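Local coordinates for copper chaperone PCu(A)C (Methylosinus trichosporium OB3b, PDB 6P1F), which probably serves as a copper chaperone, its PCu(A)C domain binding copper through a histidine brace, at residues P13-P18 with A25-L30. Sequence-based numbering, arbitrary orientation.
Sequences PWLRAP and AQLYML
Trp14 and Tyr28 form a hydrogen-bonded pair near the loop end of an antiparallel beta hairpin, built from strands 8-16 and 24-33 of the PCu(A)C domain. Trp14 N donates to Tyr28 O, and Tyr28 N returns a 2.7 Å bond to Trp14 O. Arg16 N adds a third bond, to Gln26 O at 3.0 Å. The indole and phenol lie on the same face of the sheet. Tyr28 CD2 sits over one face of the indole, 3.4 Å from Trp14 CZ2, and the ring planes are inclined by 38°. Tyr28 CB makes a CH-pi contact with the five-membered ring. Trp14 CG lies between its backbone N and carbonyl carbon (chi1 63°), which swings the indole across Tyr28. Replacing Trp14 by alanine removes the indole, and Tyr28 CD2 and CB would probably lose the apolar surface they rest on. Arg16 CD passes 3.6 Å from Tyr28 OH, with the guanidinium almost perpendicular to the phenol ring. That hydroxyl donates to Gln26 OE1 at 2.7 Å, while Arg16 NE bonds Ala122 O. On the other face, Leu15 CB packs 4.1 Å from Leu27 CB. Leu15 and Leu27 also touch strand 98-105. Strand 109-118 pairs in parallel with 8-16, and strand 73-89 flanks 24-33, where Gln26 and Tyr28 touch His83, a zinc ligand of this protein, though no metal is bound here.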
loop_
_atom_site.group_PDB
_atom_site.type_symbol
_atom_site.label_atom_id
_atom_site.label_comp_id
_atom_site.label_asym_id
_atom_site.label_seq_id
_atom_site.Cartn_x
_atom_site.Cartn_y
_atom_site.Cartn_z
ATOM N N PRO A 13 -7.567 -0.210 1.404
ATOM C CA PRO A 13 -6.247 -0.726 1.799
ATOM C C PRO A 13 -6.353 -1.723 2.939
ATOM O O PRO A 13 -7.075 -1.513 3.935
ATOM C CB PRO A 13 -5.488 0.531 2.227
ATOM C CG PRO A 13 -6.605 1.524 2.664
ATOM C CD PRO A 13 -7.723 1.229 1.717
ATOM N N TRP A 14 -5.634 -2.834 2.806
ATOM C CA TRP A 14 -5.618 -3.802 3.888
ATOM C C TRP A 14 -4.291 -4.531 3.864
ATOM O O TRP A 14 -3.605 -4.513 2.849
ATOM C CB TRP A 14 -6.775 -4.816 3.760
ATOM C CG TRP A 14 -6.753 -5.696 2.528
ATOM C CD1 TRP A 14 -7.162 -5.365 1.267
ATOM C CD2 TRP A 14 -6.288 -7.054 2.457
ATOM N NE1 TRP A 14 -6.964 -6.439 0.404
ATOM C CE2 TRP A 14 -6.461 -7.489 1.125
ATOM C CE3 TRP A 14 -5.760 -7.948 3.407
ATOM C CZ2 TRP A 14 -6.130 -8.800 0.711
ATOM C CZ3 TRP A 14 -5.426 -9.248 2.990
ATOM C CH2 TRP A 14 -5.604 -9.645 1.659
ATOM N N LEU A 15 -3.955 -5.175 4.970
ATOM C CA LEU A 15 -2.694 -5.937 5.022
ATOM C C LEU A 15 -2.899 -7.237 5.755
ATOM O O LEU A 15 -3.812 -7.383 6.576
ATOM C CB LEU A 15 -1.596 -5.112 5.691
ATOM C CG LEU A 15 -1.781 -4.644 7.141
ATOM C CD1 LEU A 15 -1.201 -5.634 8.170
ATOM C CD2 LEU A 15 -1.115 -3.269 7.325
ATOM N N ARG A 16 -2.055 -8.204 5.431
ATOM C CA ARG A 16 -1.956 -9.429 6.206
ATOM C C ARG A 16 -1.109 -9.205 7.424
ATOM O O ARG A 16 0.048 -8.770 7.312
ATOM C CB ARG A 16 -1.335 -10.526 5.352
ATOM C CG ARG A 16 -2.243 -11.070 4.315
ATOM C CD ARG A 16 -1.477 -12.027 3.439
ATOM N NE ARG A 16 -2.350 -12.893 2.656
ATOM C CZ ARG A 16 -1.910 -13.767 1.759
ATOM N NH1 ARG A 16 -0.602 -13.871 1.534
ATOM N NH2 ARG A 16 -2.761 -14.525 1.079
ATOM N N ALA A 17 -1.646 -9.512 8.603
ATOM C CA ALA A 17 -0.860 -9.314 9.806
ATOM C C ALA A 17 0.392 -10.186 9.698
ATOM O O ALA A 17 0.322 -11.274 9.140
ATOM C CB ALA A 17 -1.659 -9.663 11.033
ATOM N N PRO A 18 1.535 -9.701 10.199
ATOM C CA PRO A 18 2.715 -10.577 10.150
ATOM C C PRO A 18 2.514 -11.845 10.988
ATOM O O PRO A 18 1.865 -11.834 12.048
ATOM C CB PRO A 18 3.850 -9.706 10.709
ATOM C CG PRO A 18 3.170 -8.585 11.439
ATOM C CD PRO A 18 1.814 -8.398 10.818
ATOM N N ALA A 25 5.330 -8.030 6.094
ATOM C CA ALA A 25 3.927 -8.356 5.817
ATOM C C ALA A 25 3.541 -7.733 4.496
ATOM O O ALA A 25 4.212 -6.810 4.029
ATOM C CB ALA A 25 3.023 -7.839 6.951
ATOM N N GLN A 26 2.474 -8.227 3.882
ATOM C CA GLN A 26 2.058 -7.691 2.588
ATOM C C GLN A 26 0.841 -6.821 2.760
ATOM O O GLN A 26 -0.051 -7.143 3.518
ATOM C CB GLN A 26 1.776 -8.803 1.605
ATOM C CG GLN A 26 3.036 -9.579 1.269
ATOM C CD GLN A 26 2.913 -10.416 0.016
ATOM O OE1 GLN A 26 1.829 -10.564 -0.573
ATOM N NE2 GLN A 26 4.050 -10.973 -0.418
ATOM N N LEU A 27 0.852 -5.699 2.047
ATOM C CA LEU A 27 -0.237 -4.742 2.042
ATOM C C LEU A 27 -0.816 -4.668 0.625
ATOM O O LEU A 27 -0.101 -4.779 -0.351
ATOM C CB LEU A 27 0.257 -3.374 2.500
ATOM C CG LEU A 27 -0.766 -2.230 2.463
ATOM C CD1 LEU A 27 -0.624 -1.286 3.670
ATOM C CD2 LEU A 27 -0.662 -1.506 1.154
ATOM N N TYR A 28 -2.139 -4.497 0.525
ATOM C CA TYR A 28 -2.804 -4.458 -0.751
ATOM C C TYR A 28 -3.767 -3.293 -0.815
ATOM O O TYR A 28 -4.529 -3.094 0.110
ATOM C CB TYR A 28 -3.585 -5.754 -0.987
ATOM C CG TYR A 28 -2.812 -6.997 -0.638
ATOM C CD1 TYR A 28 -1.927 -7.568 -1.554
ATOM C CD2 TYR A 28 -2.955 -7.579 0.610
ATOM C CE1 TYR A 28 -1.230 -8.721 -1.221
ATOM C CE2 TYR A 28 -2.278 -8.726 0.945
ATOM C CZ TYR A 28 -1.413 -9.293 0.011
ATOM O OH TYR A 28 -0.706 -10.439 0.296
ATOM N N MET A 29 -3.693 -2.494 -1.864
ATOM C CA MET A 29 -4.638 -1.399 -2.017
ATOM C C MET A 29 -4.833 -1.128 -3.487
ATOM O O MET A 29 -3.917 -1.308 -4.282
ATOM C CB MET A 29 -4.126 -0.132 -1.325
ATOM C CG MET A 29 -2.734 0.310 -1.813
ATOM S SD MET A 29 -2.107 1.674 -0.764
ATOM C CE MET A 29 -0.425 1.844 -1.409
ATOM N N LEU A 30 -6.023 -0.668 -3.846
ATOM C CA LEU A 30 -6.279 -0.239 -5.213
ATOM C C LEU A 30 -5.912 1.220 -5.313
ATOM O O LEU A 30 -6.461 2.038 -4.566
ATOM C CB LEU A 30 -7.766 -0.473 -5.540
ATOM C CG LEU A 30 -8.341 0.181 -6.798
ATOM C CD1 LEU A 30 -7.545 -0.182 -8.031
ATOM C CD2 LEU A 30 -9.769 -0.337 -6.929
#